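PDB 4JX2: hypothetical protein, which is of unknown function, a putative secreted protein of Legionella pneumophila with a DUF5624 domain and an unusual combination of helices and a mixed beta sheet. Local coordinates for residues Lys374-Glu379 and Ser385-Phe390; Ala393-Glu398 and Asn404-Pro409. One frame throughout, in Å; residues are numbered along the deposited sequence.

Interaction 1. Residues Lys374-Glu379 and Ser385-Phe390; sequences KFSLAE and SNTVGF
Ser376 and Thr387 face each other where helix 366-378, near its end, passes the early part of helix 386-398. Their hydroxyls approach without bonding: Ser376 OG lies 3.6 Å from Thr387 OG1, and Ser376 CB is equally near that same oxygen. Ser376 OG also meets Asn386 CB, at 3.9 Å, roughly at right angles to its approach to Thr387. The touch is small, 92 Å² in all, and is made by short side chains, which let the backbones come close: the CA atoms of Ser376 and Thr387 are 6.3 Å apart.

Each hydroxyl is turned back onto its own chain. Ser376 OG, set beside its backbone N by a chi1 of -70°, donates to the carbonyl of Arg372 one turn earlier, and Thr387 OG1 gives its proton to the carbonyl of Leu384. The two polar groups are thus satisfied separately, and what remains between them is van der Waals contact. In Thr387 the methyl CG2 is anti to the backbone N, which leaves OG1 as the branch facing Ser376. Asn386 offers only its CB here, its amide ND2 being held by Ser276 O and Glu382 OE1.

Behind this first shell the two backbones are set in helical form. Ala378 N bonds to Lys374 O at 2.9 Å in the last turn of one helix, and Gly389 N bonds to Ser385 O at 2.8 Å in the other segment. After Ala378 the chain leaves helical geometry at Glu379, whose CG lies over one face of the Phe375 ring, offset toward the rim.

The contact therefore joins helices 366-378 and 386-398 across the loop that connects them, with Thr387 and Val388 also packing on helix 223-247 and Lys374 reaching the second subunit.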
loop_
_atom_site.group_PDB
_atom_site.type_symbol
_atom_site.label_atom_id
_atom_site.label_comp_id
_atom_site.label_asym_id
_atom_site.label_seq_id
_atom_site.Cartn_x
_atom_site.Cartn_y
_atom_site.Cartn_z
ATOM N N LYS A 374 -18.719 -5.333 -9.157
ATOM C CA LYS A 374 -18.009 -5.123 -10.438
ATOM C C LYS A 374 -16.683 -4.370 -10.183
ATOM O O LYS A 374 -15.625 -4.766 -10.689
ATOM C CB LYS A 374 -18.906 -4.350 -11.420
ATOM C CG LYS A 374 -18.275 -4.057 -12.784
ATOM C CD LYS A 374 -19.169 -3.187 -13.704
ATOM C CE LYS A 374 -18.567 -3.105 -15.082
ATOM N NZ LYS A 374 -19.317 -2.193 -15.980
ATOM N N PHE A 375 -16.773 -3.293 -9.359
ATOM C CA PHE A 375 -15.673 -2.433 -8.982
ATOM C C PHE A 375 -14.613 -3.240 -8.214
ATOM O O PHE A 375 -13.436 -3.197 -8.559
ATOM C CB PHE A 375 -16.193 -1.235 -8.160
ATOM C CG PHE A 375 -15.121 -0.223 -7.835
ATOM C CD1 PHE A 375 -14.617 0.620 -8.821
ATOM C CD2 PHE A 375 -14.561 -0.162 -6.562
ATOM C CE1 PHE A 375 -13.611 1.544 -8.526
ATOM C CE2 PHE A 375 -13.525 0.735 -6.280
ATOM C CZ PHE A 375 -13.065 1.588 -7.261
ATOM N N SER A 376 -15.041 -4.028 -7.246
ATOM C CA SER A 376 -14.156 -4.828 -6.410
ATOM C C SER A 376 -13.402 -5.860 -7.216
ATOM O O SER A 376 -12.214 -6.069 -6.963
ATOM C CB SER A 376 -14.939 -5.495 -5.283
ATOM O OG SER A 376 -15.342 -4.488 -4.370
ATOM N N LEU A 377 -14.074 -6.486 -8.189
ATOM C CA LEU A 377 -13.456 -7.509 -9.031
ATOM C C LEU A 377 -12.513 -6.893 -10.077
ATOM O O LEU A 377 -11.466 -7.476 -10.324
ATOM C CB LEU A 377 -14.528 -8.382 -9.695
ATOM C CG LEU A 377 -14.076 -9.471 -10.676
ATOM C CD1 LEU A 377 -13.200 -10.540 -9.996
ATOM C CD2 LEU A 377 -15.268 -10.086 -11.376
ATOM N N ALA A 378 -12.838 -5.720 -10.652
ATOM C CA ALA A 378 -11.985 -5.076 -11.665
ATOM C C ALA A 378 -10.719 -4.449 -11.082
ATOM O O ALA A 378 -9.660 -4.528 -11.711
ATOM C CB ALA A 378 -12.769 -3.999 -12.414
ATOM N N GLU A 379 -10.836 -3.780 -9.924
ATOM C CA GLU A 379 -9.750 -3.013 -9.336
ATOM C C GLU A 379 -8.795 -3.840 -8.517
ATOM O O GLU A 379 -9.246 -4.526 -7.592
ATOM C CB GLU A 379 -10.295 -1.853 -8.491
ATOM C CG GLU A 379 -10.964 -0.766 -9.325
ATOM C CD GLU A 379 -10.143 -0.220 -10.476
ATOM O OE1 GLU A 379 -9.001 0.228 -10.234
ATOM O OE2 GLU A 379 -10.621 -0.297 -11.630
ATOM N N SER A 385 -14.401 -8.980 -0.686
ATOM C CA SER A 385 -15.083 -8.740 0.583
ATOM C C SER A 385 -15.462 -7.248 0.786
ATOM O O SER A 385 -16.373 -6.977 1.579
ATOM C CB SER A 385 -14.264 -9.262 1.760
ATOM O OG SER A 385 -12.956 -8.724 1.805
ATOM N N ASN A 386 -14.831 -6.295 0.024
ATOM C CA ASN A 386 -15.173 -4.858 0.067
ATOM C C ASN A 386 -16.561 -4.602 -0.541
ATOM O O ASN A 386 -17.120 -3.522 -0.335
ATOM C CB ASN A 386 -14.140 -4.009 -0.668
ATOM C CG ASN A 386 -12.798 -3.881 -0.003
ATOM O OD1 ASN A 386 -12.633 -4.151 1.182
ATOM N ND2 ASN A 386 -11.822 -3.388 -0.743
ATOM N N THR A 387 -17.117 -5.588 -1.301
ATOM C CA THR A 387 -18.450 -5.486 -1.909
ATOM C C THR A 387 -19.515 -5.239 -0.838
ATOM O O THR A 387 -20.492 -4.525 -1.098
ATOM C CB THR A 387 -18.792 -6.782 -2.682
ATOM O OG1 THR A 387 -17.804 -7.031 -3.668
ATOM C CG2 THR A 387 -20.166 -6.757 -3.315
ATOM N N VAL A 388 -19.347 -5.877 0.349
ATOM C CA VAL A 388 -20.335 -5.824 1.423
ATOM C C VAL A 388 -19.735 -5.414 2.786
ATOM O O VAL A 388 -20.491 -4.990 3.664
ATOM C CB VAL A 388 -21.083 -7.182 1.541
ATOM C CG1 VAL A 388 -21.805 -7.556 0.241
ATOM C CG2 VAL A 388 -20.168 -8.316 2.024
ATOM N N GLY A 389 -18.417 -5.594 2.955
ATOM C CA GLY A 389 -17.687 -5.336 4.193
ATOM C C GLY A 389 -17.954 -3.990 4.828
ATOM O O GLY A 389 -18.269 -3.933 6.026
ATOM N N PHE A 390 -17.845 -2.890 4.018
ATOM C CA PHE A 390 -18.119 -1.518 4.471
ATOM C C PHE A 390 -19.574 -1.362 4.899
ATOM O O PHE A 390 -19.828 -0.739 5.931
ATOM C CB PHE A 390 -17.745 -0.472 3.408
ATOM C CG PHE A 390 -16.253 -0.312 3.228
ATOM C CD1 PHE A 390 -15.549 -1.127 2.346
ATOM C CD2 PHE A 390 -15.551 0.658 3.933
ATOM C CE1 PHE A 390 -14.165 -1.005 2.205
ATOM C CE2 PHE A 390 -14.163 0.801 3.764
ATOM C CZ PHE A 390 -13.480 -0.050 2.922
#

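Interaction 2. Residues Ala393-Glu398 and Asn404-Pro409; sequences AGELAE and NKISIP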
loop_
_atom_site.group_PDB
_atom_site.type_symbol
_atom_site.label_atom_id
_atom_site.label_comp_id
_atom_site.label_asym_id
_atom_site.label_seq_id
_atom_site.Cartn_x
_atom_site.Cartn_y
_atom_site.Cartn_z
ATOM N N ALA A 393 -20.314 -3.680 8.224
ATOM C CA ALA A 393 -19.705 -3.103 9.430
ATOM C C ALA A 393 -20.580 -1.964 9.965
ATOM O O ALA A 393 -20.855 -1.924 11.157
ATOM C CB ALA A 393 -18.303 -2.603 9.136
ATOM N N GLY A 394 -21.076 -1.112 9.067
ATOM C CA GLY A 394 -21.941 0.010 9.402
ATOM C C GLY A 394 -23.300 -0.393 9.926
ATOM O O GLY A 394 -23.774 0.192 10.911
ATOM N N GLU A 395 -23.938 -1.394 9.271
ATOM C CA GLU A 395 -25.251 -1.923 9.682
ATOM C C GLU A 395 -25.170 -2.534 11.068
ATOM O O GLU A 395 -26.012 -2.229 11.917
ATOM C CB GLU A 395 -25.775 -2.957 8.658
ATOM C CG GLU A 395 -27.119 -3.602 9.011
ATOM C CD GLU A 395 -28.367 -2.772 8.811
ATOM O OE1 GLU A 395 -28.235 -1.565 8.517
ATOM O OE2 GLU A 395 -29.481 -3.328 8.948
ATOM N N LEU A 396 -24.142 -3.364 11.312
ATOM C CA LEU A 396 -23.924 -3.991 12.625
ATOM C C LEU A 396 -23.722 -2.930 13.709
ATOM O O LEU A 396 -24.360 -3.015 14.756
ATOM C CB LEU A 396 -22.735 -4.965 12.588
ATOM C CG LEU A 396 -23.026 -6.351 11.967
ATOM C CD1 LEU A 396 -21.729 -7.122 11.764
ATOM C CD2 LEU A 396 -24.049 -7.160 12.800
ATOM N N ALA A 397 -22.886 -1.905 13.421
ATOM C CA ALA A 397 -22.607 -0.788 14.321
ATOM C C ALA A 397 -23.899 -0.031 14.672
ATOM O O ALA A 397 -24.159 0.190 15.857
ATOM C CB ALA A 397 -21.588 0.144 13.688
ATOM N N GLU A 398 -24.735 0.306 13.657
ATOM C CA GLU A 398 -26.012 0.991 13.867
ATOM C C GLU A 398 -26.939 0.210 14.816
ATOM O O GLU A 398 -27.560 0.815 15.684
ATOM C CB GLU A 398 -26.724 1.218 12.534
ATOM C CG GLU A 398 -27.958 2.107 12.613
ATOM C CD GLU A 398 -27.702 3.597 12.519
ATOM O OE1 GLU A 398 -26.522 4.020 12.497
ATOM O OE2 GLU A 398 -28.701 4.349 12.442
ATOM N N ASN A 404 -30.442 -9.620 15.135
ATOM C CA ASN A 404 -31.874 -9.863 15.077
ATOM C C ASN A 404 -32.575 -8.613 14.544
ATOM O O ASN A 404 -33.727 -8.699 14.090
ATOM C CB ASN A 404 -32.421 -10.262 16.444
ATOM C CG ASN A 404 -31.804 -11.532 17.018
ATOM O OD1 ASN A 404 -32.158 -12.681 16.660
ATOM N ND2 ASN A 404 -30.884 -11.352 17.954
ATOM N N LYS A 405 -31.869 -7.463 14.544
ATOM C CA LYS A 405 -32.421 -6.187 14.089
ATOM C C LYS A 405 -31.984 -5.801 12.647
ATOM O O LYS A 405 -32.612 -4.950 12.015
ATOM C CB LYS A 405 -32.014 -5.053 15.064
ATOM C CG LYS A 405 -32.503 -5.184 16.513
ATOM C CD LYS A 405 -32.059 -3.937 17.284
ATOM C CE LYS A 405 -31.789 -4.122 18.764
ATOM N NZ LYS A 405 -31.020 -2.975 19.338
ATOM N N ILE A 406 -30.903 -6.395 12.154
ATOM C CA ILE A 406 -30.303 -6.065 10.862
ATOM C C ILE A 406 -31.086 -6.614 9.663
ATOM O O ILE A 406 -31.788 -7.625 9.767
ATOM C CB ILE A 406 -28.818 -6.549 10.805
ATOM C CG1 ILE A 406 -28.691 -8.086 10.732
ATOM C CG2 ILE A 406 -27.984 -5.938 11.937
ATOM C CD1 ILE A 406 -27.434 -8.596 10.069
ATOM N N SER A 407 -30.929 -5.943 8.510
ATOM C CA SER A 407 -31.478 -6.420 7.232
ATOM C C SER A 407 -30.314 -6.928 6.414
ATOM O O SER A 407 -29.192 -6.458 6.614
ATOM C CB SER A 407 -32.254 -5.340 6.496
ATOM O OG SER A 407 -31.478 -4.173 6.329
ATOM N N ILE A 408 -30.542 -7.960 5.580
ATOM C CA ILE A 408 -29.437 -8.543 4.814
ATOM C C ILE A 408 -29.747 -8.535 3.300
ATOM O O ILE A 408 -30.445 -9.442 2.822
ATOM C CB ILE A 408 -29.056 -9.982 5.331
ATOM C CG1 ILE A 408 -28.936 -10.029 6.878
ATOM C CG2 ILE A 408 -27.781 -10.484 4.652
ATOM C CD1 ILE A 408 -28.948 -11.310 7.411
ATOM N N PRO A 409 -29.200 -7.549 2.541
ATOM C CA PRO A 409 -29.393 -7.533 1.082
ATOM C C PRO A 409 -28.962 -8.847 0.432
ATOM O O PRO A 409 -27.904 -9.385 0.753
ATOM C CB PRO A 409 -28.514 -6.359 0.639
ATOM C CG PRO A 409 -28.513 -5.428 1.834
ATOM C CD PRO A 409 -28.356 -6.411 2.965
HETATM O O HOH W 1 -31.982 -2.318 8.596
#
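Glu395 extends from its helix toward the returning chain, and its side chain crosses that of Ile406 at a slant. Glu395 CG stands anti to its backbone N (chi1 178°), then the chain bends at chi2 (76°), laying this methylene 3.8 Å from Ile406 CG2 and carrying the carboxylate past the isoleucine to the next peptide. There Ser407 N donates to Glu395 OE2 at 3.0 Å, nearly straight at 168°, meeting the oxygen on its anti side and somewhat out of the carboxylate plane. A water donates to Glu395 OE2 at 2.7 Å and is also bonded to Ser407 OG at 3.0 Å, so it bridges the two side chains. More weakly, Lys399 pairs with OE2 at long range and Tyr358 OH bonds to OE1.

Leu396 adds an apolar contact one residue along, its CD2 reaching Ile406 CG2 at 4.2 Å. The methyl CG2 of Ile406 thus touches both the aliphatic part of Glu395 and the end of Leu396, and Ile406 packs on Leu236 of helix 223-247 as well. Here a chain that turns back after a helix is pinned to the helix's last turns by a carboxylate-to-backbone-amide bond beside a small hydrophobic patch.

How the interactions relate
Both contacts use helix 386-398, one near each end: interaction 1 sets its early residues against helix 366-378, and interaction 2 docks the following loop, 404-409, on its last turns. Their centres lie about 18 Å apart, and they follow in series along the chain, joined through the helix and not by direct touch. Helix 223-247 packs against residues of both, taking Thr387 and Val388 in the first and Ile406 in the second. Interaction 1 is the more central, its centre about 10 Å from the centre of the chain, against about 17 Å for that of interaction 2, and of the two it alone neighbours the second subunit. No active site is known for either to serve.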